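Local coordinates for putative metal resistance protein (Proteus mirabilis, PDB 6C29), which probably takes part in protein-disulfide reduction, with its N-terminal periplasmic part, a tandem of immunoglobulin-fold domains, priming the disulfide isomerase ScsC, at residues Ala22-Ser25 with Asp29-Ile32; Gly153-Val158 with Gly176-Pro181; Gln189-Gly194 with Gly220-Lys225. All blocks are in the same frame, centred on the assembly; numbering follows the deposited sequence. Where two conformers were deposited one is given.

How the interactions relate
The three contacts illustrate how a tandem of immunoglobulin-fold domains is put together from its strand ends and loops. Interaction 1 is a strand pairing near a hairpin turn in the N-terminal half, within the DsbD N-terminal family region; its centre lies 35 Å from that of interaction 2 and 37 Å from that of interaction 3. The latter two belong to the second half and both reach the antiparallel sheet of strands 155-163, 166-173, 204-213 and 191-201, with centres 25 Å apart and nearest atoms about 11 Å apart. None of the three includes a cysteine, which is consistent with structural packing rather than a direct part in redox chemistry.

Interaction 1: residues Ala22-Ser25 with Asp29-Ile32; sequences ADKS and DVKI
Lys24 and Val30 meet through their first torsions: chi1 of -176° swings CG of Lys24 trans to its own nitrogen, and chi1 of -172° leaves CG2 of Val30 facing the lysine chain while CG1 turns the other way. CG2 of Val30 thus lies 4.0 Å from CG of Lys24, the two side chains crossing obliquely, and CG1 comes within 4.2 Å of CB of Ala22. Beyond that methylene the lysine bends at chi3 and carries NZ off to the carbonyl of Ser102. Ala22 extends the apolar row on the same face, its CB 3.9 Å from CG1 of Ile32; Ile95 and Leu97 of strand 90-97 continue this layer past Ile32.

Behind the side chains the two backbones run almost exactly antiparallel. Asp23 and Lys31 form the hydrogen-bonded pair: N of Asp23 to O of Lys31 and N of Lys31 to O of Asp23 are both 2.9 Å. CA-H...O contacts fill in between, the shortest being CA of Ala22 to O of Lys31 at 3.1 Å. On the opposite face Asp23 and Lys31 are neighbours without their charged ends touching; the lysine amine instead forms a salt bridge with Glu138 and a cation-pi contact with Tyr141, both on helix 137-145. At the turn end, N of Ser25 donates to O of Asp29 over 2.9 Å, and OG of Ser25 bonds Thr27 within the connecting loop. The arrangement is that of a beta hairpin, here joining strands 16-24 and 30-38 of a four-stranded antiparallel sheet in an immunoglobulin-fold domain of the DsbD N-terminal family.

Interaction 2: residues Gly153-Val158 with Gly176-Pro181; sequences GLISAV and GDWHQP
Trp178 presents the rim of its six-membered ring to Ile155, and Leu154 meets that same end of the indole at a slant. CG2 of Ile155 sits near the ring plane, 3.7 Å from CH2 of Trp178 and 4.0 Å from CZ2, so the methyl abuts an edge. Leu154 comes in obliquely instead: its CD2 is 4.1 Å from CZ3 of Trp178, and its CG is equally close to CH2. With chi1 of 65°, Ile155 tucks CG1 between its nitrogen and carbonyl carbon, which leaves CG2 as the branch for the tryptophan.

The two aliphatic residues reach the ring from a tight bend. N of Ile155 bonds O of Gly153 at 2.7 Å, closing a gamma turn with Leu154 at its middle. Val231 of strand 226-233 packs against all three side chains and so joins them in a hydrophobic cluster. At the other end of the indole, NE1 makes a weak hydrogen bond to the carbonyl of Asp203.

The chemistry is therefore divided along one side chain: across these two segments the benzene end of the indole meets only aliphatic carbon, so dispersion and burial from water probably dominate there, while its nitrogen makes only a weak bond to a backbone oxygen.

Interaction 3: residues Gln189-Gly194 with Gly220-Lys225; sequences QGMLYG and GDITGK
Ile222 touches two side chains of the 189-194 segment and gives a different branch to each. Its CG2 meets selenomethionine Met191, lying 3.6 Å from CE and 3.9 Å from SE; the two side chains slide past one another in opposite directions, so contact also extends back to CG of Met191. The bend of Met191 at chi2 (-62°) folds its selenium alongside this methyl. The other branch ends in CD1, which approaches the Tyr193 ring at its edge, near its plane, 4.1 Å from OH and 4.3 Å from CE1.

The loop backbone around the isoleucine is shaped by its own bonds, which probably help to position it. OD1 of Asp221 accepts two bonds from Thr223, each 2.9 Å long: OG1 of Thr223 meets the syn lone pair of OD1, whereas the backbone N comes from above the carboxylate plane, 43° out of it. The bond to N makes an Asx turn around Ile222. That residue also opens a type II beta turn, closed by N of Lys225 on O of Ile222 at 3.0 Å, with Gly224 supplying the positive phi such a turn needs.

Outside the two segments, Tyr162 and Val211 also pack on Ile222, and Ile244 touches both Ile222 and Tyr193. An Asx turn running into a type II beta turn thus shapes the loop between strands 204-213 and 226-233, packing it over the start of strand 191-201 in the second immunoglobulin-fold domain.

Interaction 1: residues Ala22-Ser25 with Asp29-Ile32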
loop_
_atom_site.group_PDB
_atom_site.type_symbol
_atom_site.label_atom_id
_atom_site.label_comp_id
_atom_site.label_asym_id
_atom_site.label_seq_id
_atom_site.Cartn_x
_atom_site.Cartn_y
_atom_site.Cartn_z
ATOM N N ALA A 22 -12.921 6.235 13.902
ATOM C CA ALA A 22 -13.041 4.836 14.238
ATOM C C ALA A 22 -14.405 4.454 14.753
ATOM O O ALA A 22 -15.157 5.292 15.224
ATOM C CB ALA A 22 -11.983 4.464 15.272
ATOM N N ASP A 23 -14.692 3.165 14.636
ATOM C CA ASP A 23 -15.923 2.564 15.135
ATOM C C ASP A 23 -15.580 1.239 15.793
ATOM O O ASP A 23 -14.843 0.447 15.232
ATOM C CB ASP A 23 -16.897 2.366 13.987
ATOM C CG ASP A 23 -18.280 1.971 14.450
ATOM O OD1 ASP A 23 -18.529 1.986 15.671
ATOM O OD2 ASP A 23 -19.117 1.649 13.582
ATOM N N LYS A 24 -16.087 1.016 17.009
ATOM C CA LYS A 24 -15.879 -0.246 17.684
ATOM C C LYS A 24 -17.205 -0.964 17.730
ATOM O O LYS A 24 -18.210 -0.408 18.166
ATOM C CB LYS A 24 -15.294 -0.062 19.096
ATOM C CG LYS A 24 -14.986 -1.396 19.775
ATOM C CD LYS A 24 -14.060 -1.275 20.991
ATOM C CE LYS A 24 -14.767 -1.112 22.294
ATOM N NZ LYS A 24 -13.780 -1.339 23.396
ATOM N N SER A 25 -17.191 -2.210 17.281
ATOM C CA SER A 25 -18.388 -3.037 17.285
ATOM C C SER A 25 -18.599 -3.678 18.656
ATOM O O SER A 25 -17.709 -3.661 19.511
ATOM C CB SER A 25 -18.278 -4.108 16.194
ATOM O OG SER A 25 -17.353 -5.122 16.570
ATOM N N ASP A 29 -14.213 -5.439 17.904
ATOM C CA ASP A 29 -13.450 -5.197 16.676
ATOM C C ASP A 29 -13.518 -3.720 16.297
ATOM O O ASP A 29 -14.592 -3.125 16.325
ATOM C CB ASP A 29 -13.980 -6.034 15.517
ATOM C CG ASP A 29 -13.822 -7.533 15.750
ATOM O OD1 ASP A 29 -13.020 -7.929 16.630
ATOM O OD2 ASP A 29 -14.499 -8.312 15.039
ATOM N N VAL A 30 -12.375 -3.137 15.945
ATOM C CA VAL A 30 -12.313 -1.725 15.628
ATOM C C VAL A 30 -11.987 -1.535 14.146
ATOM O O VAL A 30 -11.077 -2.162 13.623
ATOM C CB VAL A 30 -11.259 -0.977 16.494
ATOM C CG1 VAL A 30 -11.352 0.486 16.279
ATOM C CG2 VAL A 30 -11.471 -1.289 17.971
ATOM N N LYS A 31 -12.751 -0.662 13.497
ATOM C CA LYS A 31 -12.455 -0.184 12.153
ATOM C C LYS A 31 -11.951 1.244 12.297
ATOM O O LYS A 31 -12.555 2.048 13.020
ATOM C CB LYS A 31 -13.703 -0.231 11.272
ATOM C CG LYS A 31 -14.118 -1.638 10.909
ATOM C CD LYS A 31 -15.492 -1.703 10.241
ATOM C CE LYS A 31 -15.591 -0.944 8.941
ATOM N NZ LYS A 31 -16.949 -1.179 8.384
ATOM N N ILE A 32 -10.843 1.538 11.620
ATOM C CA ILE A 32 -10.193 2.840 11.653
ATOM C C ILE A 32 -9.980 3.312 10.218
ATOM O O ILE A 32 -9.551 2.533 9.361
ATOM C CB ILE A 32 -8.856 2.742 12.382
ATOM C CG1 ILE A 32 -9.092 2.318 13.830
ATOM C CG2 ILE A 32 -8.109 4.040 12.347
ATOM C CD1 ILE A 32 -7.964 1.539 14.355
#

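Interaction 2: residues Gly153-Val158 with Gly176-Pro181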
loop_
_atom_site.group_PDB
_atom_site.type_symbol
_atom_site.label_atom_id
_atom_site.label_comp_id
_atom_site.label_asym_id
_atom_site.label_seq_id
_atom_site.Cartn_x
_atom_site.Cartn_y
_atom_site.Cartn_z
ATOM N N GLY A 153 -10.332 -11.925 -10.009
ATOM C CA GLY A 153 -10.642 -11.189 -11.208
ATOM C C GLY A 153 -9.394 -10.671 -11.918
ATOM O O GLY A 153 -8.247 -10.793 -11.447
ATOM N N LEU A 154 -9.668 -10.061 -13.055
ATOM C CA LEU A 154 -8.680 -9.458 -13.970
ATOM C C LEU A 154 -7.737 -10.469 -14.615
ATOM O O LEU A 154 -7.588 -10.438 -15.837
ATOM C CB LEU A 154 -7.854 -8.354 -13.288
ATOM C CG LEU A 154 -7.026 -7.519 -14.294
ATOM C CD1 LEU A 154 -7.919 -6.892 -15.353
ATOM C CD2 LEU A 154 -6.193 -6.489 -13.592
ATOM N N ILE A 155 -7.041 -11.299 -13.840
ATOM C CA ILE A 155 -6.143 -12.274 -14.438
ATOM C C ILE A 155 -6.632 -13.693 -14.222
ATOM O O ILE A 155 -7.248 -14.007 -13.197
ATOM C CB ILE A 155 -4.720 -12.145 -13.900
ATOM C CG1 ILE A 155 -4.662 -12.478 -12.421
ATOM C CG2 ILE A 155 -4.156 -10.719 -14.209
ATOM C CD1 ILE A 155 -3.309 -12.698 -11.964
ATOM N N SER A 156 -6.353 -14.540 -15.203
ATOM C CA SER A 156 -6.725 -15.952 -15.121
ATOM C C SER A 156 -5.535 -16.913 -15.016
ATOM O O SER A 156 -5.722 -18.092 -14.706
ATOM C CB SER A 156 -7.571 -16.336 -16.334
ATOM O OG SER A 156 -6.937 -15.986 -17.530
ATOM N N ALA A 157 -4.326 -16.431 -15.277
ATOM C CA ALA A 157 -3.121 -17.243 -15.133
ATOM C C ALA A 157 -1.900 -16.357 -14.954
ATOM O O ALA A 157 -1.837 -15.251 -15.495
ATOM C CB ALA A 157 -2.925 -18.159 -16.315
ATOM N N VAL A 158 -0.953 -16.873 -14.180
ATOM C CA VAL A 158 0.327 -16.236 -13.936
ATOM C C VAL A 158 1.435 -17.268 -14.015
ATOM O O VAL A 158 1.314 -18.375 -13.448
ATOM C CB VAL A 158 0.370 -15.579 -12.536
ATOM C CG1 VAL A 158 1.713 -14.940 -12.292
ATOM C CG2 VAL A 158 -0.732 -14.601 -12.399
ATOM N N GLY A 176 -11.289 -10.355 -22.132
ATOM C CA GLY A 176 -10.887 -9.236 -22.959
ATOM C C GLY A 176 -9.384 -9.081 -23.101
ATOM O O GLY A 176 -8.606 -9.993 -22.822
ATOM N N ASP A 177 -9.005 -7.912 -23.591
ATOM C CA ASP A 177 -7.622 -7.563 -23.868
ATOM C C ASP A 177 -7.075 -6.570 -22.874
ATOM O O ASP A 177 -7.833 -5.803 -22.285
ATOM C CB ASP A 177 -7.482 -6.929 -25.244
ATOM C CG ASP A 177 -7.686 -7.917 -26.386
ATOM O OD1 ASP A 177 -7.772 -9.140 -26.117
ATOM O OD2 ASP A 177 -7.713 -7.448 -27.554
ATOM N N TRP A 178 -5.752 -6.553 -22.724
ATOM C CA TRP A 178 -5.107 -5.521 -21.925
ATOM C C TRP A 178 -5.187 -4.173 -22.624
ATOM O O TRP A 178 -5.017 -4.111 -23.847
ATOM C CB TRP A 178 -3.665 -5.902 -21.655
ATOM C CG TRP A 178 -3.500 -7.113 -20.821
ATOM C CD1 TRP A 178 -3.158 -8.371 -21.260
ATOM C CD2 TRP A 178 -3.639 -7.214 -19.408
ATOM N NE1 TRP A 178 -3.063 -9.227 -20.213
ATOM C CE2 TRP A 178 -3.364 -8.548 -19.058
ATOM C CE3 TRP A 178 -3.973 -6.307 -18.399
ATOM C CZ2 TRP A 178 -3.414 -8.996 -17.750
ATOM C CZ3 TRP A 178 -4.023 -6.748 -17.105
ATOM C CH2 TRP A 178 -3.755 -8.074 -16.780
ATOM N N HIS A 179 -5.420 -3.099 -21.860
ATOM C CA HIS A 179 -5.536 -1.766 -22.410
ATOM C C HIS A 179 -4.430 -0.826 -21.951
ATOM O O HIS A 179 -3.624 -0.368 -22.755
ATOM C CB HIS A 179 -6.927 -1.207 -22.058
ATOM C CG HIS A 179 -8.034 -2.033 -22.625
ATOM N ND1 HIS A 179 -8.995 -2.642 -21.844
ATOM C CD2 HIS A 179 -8.292 -2.420 -23.897
ATOM C CE1 HIS A 179 -9.819 -3.330 -22.616
ATOM N NE2 HIS A 179 -9.419 -3.204 -23.872
ATOM N N GLN A 180 -4.392 -0.529 -20.660
ATOM C CA GLN A 180 -3.357 0.310 -20.086
ATOM C C GLN A 180 -2.919 -0.237 -18.751
ATOM O O GLN A 180 -3.157 0.390 -17.724
ATOM C CB GLN A 180 -3.857 1.761 -19.910
ATOM C CG GLN A 180 -4.177 2.478 -21.213
ATOM C CD GLN A 180 -4.524 3.931 -20.998
ATOM O OE1 GLN A 180 -5.531 4.413 -21.505
ATOM N NE2 GLN A 180 -3.670 4.642 -20.262
ATOM N N PRO A 181 -2.287 -1.398 -18.735
ATOM C CA PRO A 181 -1.928 -2.016 -17.468
ATOM C C PRO A 181 -0.798 -1.353 -16.747
ATOM O O PRO A 181 0.072 -0.719 -17.344
ATOM C CB PRO A 181 -1.539 -3.425 -17.877
ATOM C CG PRO A 181 -1.076 -3.289 -19.288
ATOM C CD PRO A 181 -1.976 -2.251 -19.892
#

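Interaction 3: residues Gln189-Gly194 with Gly220-Lys225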
loop_
_atom_site.group_PDB
_atom_site.type_symbol
_atom_site.label_atom_id
_atom_site.label_comp_id
_atom_site.label_asym_id
_atom_site.label_seq_id
_atom_site.Cartn_x
_atom_site.Cartn_y
_atom_site.Cartn_z
ATOM N N GLN A 189 12.726 -9.656 0.775
ATOM C CA GLN A 189 13.637 -9.009 1.701
ATOM C C GLN A 189 15.054 -9.058 1.149
ATOM O O GLN A 189 15.502 -10.088 0.663
ATOM C CB GLN A 189 13.552 -9.699 3.065
ATOM C CG GLN A 189 14.363 -9.067 4.183
ATOM C CD GLN A 189 14.259 -9.863 5.480
ATOM O OE1 GLN A 189 13.457 -10.794 5.587
ATOM N NE2 GLN A 189 15.090 -9.521 6.456
ATOM N N GLY A 190 15.714 -7.914 1.147
ATOM C CA GLY A 190 17.086 -7.835 0.701
ATOM C C GLY A 190 17.215 -7.509 -0.772
ATOM O O GLY A 190 18.318 -7.249 -1.250
HETATM N N MSE A 191 16.100 -7.539 -1.499
HETATM C CA MSE A 191 16.132 -7.353 -2.953
HETATM C C MSE A 191 15.515 -6.023 -3.376
HETATM O O MSE A 191 14.631 -5.489 -2.706
HETATM C CB MSE A 191 15.396 -8.483 -3.669
HETATM C CG MSE A 191 15.828 -9.858 -3.255
HETATM SE SE MSE A 191 17.701 -10.173 -3.672
HETATM C CE MSE A 191 17.887 -11.888 -2.753
ATOM N N LEU A 192 16.010 -5.509 -4.498
ATOM C CA LEU A 192 15.463 -4.328 -5.132
ATOM C C LEU A 192 14.961 -4.696 -6.512
ATOM O O LEU A 192 15.651 -5.417 -7.252
ATOM C CB LEU A 192 16.525 -3.238 -5.262
ATOM C CG LEU A 192 17.205 -2.779 -3.977
ATOM C CD1 LEU A 192 18.261 -1.739 -4.305
ATOM C CD2 LEU A 192 16.165 -2.240 -3.016
ATOM N N TYR A 193 13.783 -4.192 -6.861
ATOM C CA TYR A 193 13.256 -4.328 -8.211
ATOM C C TYR A 193 13.369 -3.028 -8.989
ATOM O O TYR A 193 13.101 -1.976 -8.469
ATOM C CB TYR A 193 11.802 -4.766 -8.168
ATOM C CG TYR A 193 11.551 -6.197 -7.846
ATOM C CD1 TYR A 193 12.563 -7.141 -7.848
ATOM C CD2 TYR A 193 10.284 -6.602 -7.533
ATOM C CE1 TYR A 193 12.281 -8.486 -7.555
ATOM C CE2 TYR A 193 9.991 -7.913 -7.248
ATOM C CZ TYR A 193 10.977 -8.844 -7.258
ATOM O OH TYR A 193 10.621 -10.142 -6.949
ATOM N N GLY A 194 13.763 -3.118 -10.240
ATOM C CA GLY A 194 13.768 -1.964 -11.106
ATOM C C GLY A 194 12.394 -1.609 -11.645
ATOM O O GLY A 194 11.373 -2.178 -11.208
ATOM N N GLY A 220 21.238 -12.480 -6.246
ATOM C CA GLY A 220 21.355 -13.923 -6.176
ATOM C C GLY A 220 20.068 -14.578 -6.638
ATOM O O GLY A 220 19.192 -13.917 -7.188
ATOM N N ASP A 221 19.933 -15.876 -6.397
ATOM C CA ASP A 221 18.760 -16.610 -6.855
ATOM C C ASP A 221 17.570 -16.339 -5.949
ATOM O O ASP A 221 17.625 -16.596 -4.749
ATOM C CB ASP A 221 19.040 -18.114 -6.899
ATOM C CG ASP A 221 18.037 -18.872 -7.750
ATOM O OD1 ASP A 221 17.013 -18.279 -8.149
ATOM O OD2 ASP A 221 18.269 -20.069 -8.017
ATOM N N ILE A 222 16.508 -15.786 -6.526
ATOM C CA ILE A 222 15.273 -15.562 -5.782
ATOM C C ILE A 222 14.159 -16.530 -6.197
ATOM O O ILE A 222 13.016 -16.360 -5.783
ATOM C CB ILE A 222 14.763 -14.122 -5.957
ATOM C CG1 ILE A 222 14.569 -13.797 -7.444
ATOM C CG2 ILE A 222 15.714 -13.159 -5.266
ATOM C CD1 ILE A 222 13.899 -12.446 -7.718
ATOM N N THR A 223 14.485 -17.537 -7.001
ATOM C CA THR A 223 13.511 -18.565 -7.355
ATOM C C THR A 223 12.947 -19.173 -6.081
ATOM O O THR A 223 13.710 -19.448 -5.155
ATOM C CB THR A 223 14.146 -19.654 -8.247
ATOM O OG1 THR A 223 14.543 -19.062 -9.498
ATOM C CG2 THR A 223 13.167 -20.747 -8.533
ATOM N N GLY A 224 11.628 -19.355 -6.012
ATOM C CA GLY A 224 11.004 -19.919 -4.817
ATOM C C GLY A 224 10.566 -18.889 -3.787
ATOM O O GLY A 224 9.853 -19.232 -2.856
ATOM N N LYS A 225 11.032 -17.641 -3.922
ATOM C CA LYS A 225 10.607 -16.549 -3.041
ATOM C C LYS A 225 9.213 -16.053 -3.429
ATOM O O LYS A 225 8.702 -16.366 -4.511
ATOM C CB LYS A 225 11.595 -15.375 -3.115
ATOM C CG LYS A 225 13.036 -15.709 -2.785
ATOM C CD LYS A 225 13.349 -15.999 -1.332
ATOM C CE LYS A 225 14.874 -16.154 -1.212
ATOM N NZ LYS A 225 15.422 -16.226 0.166
#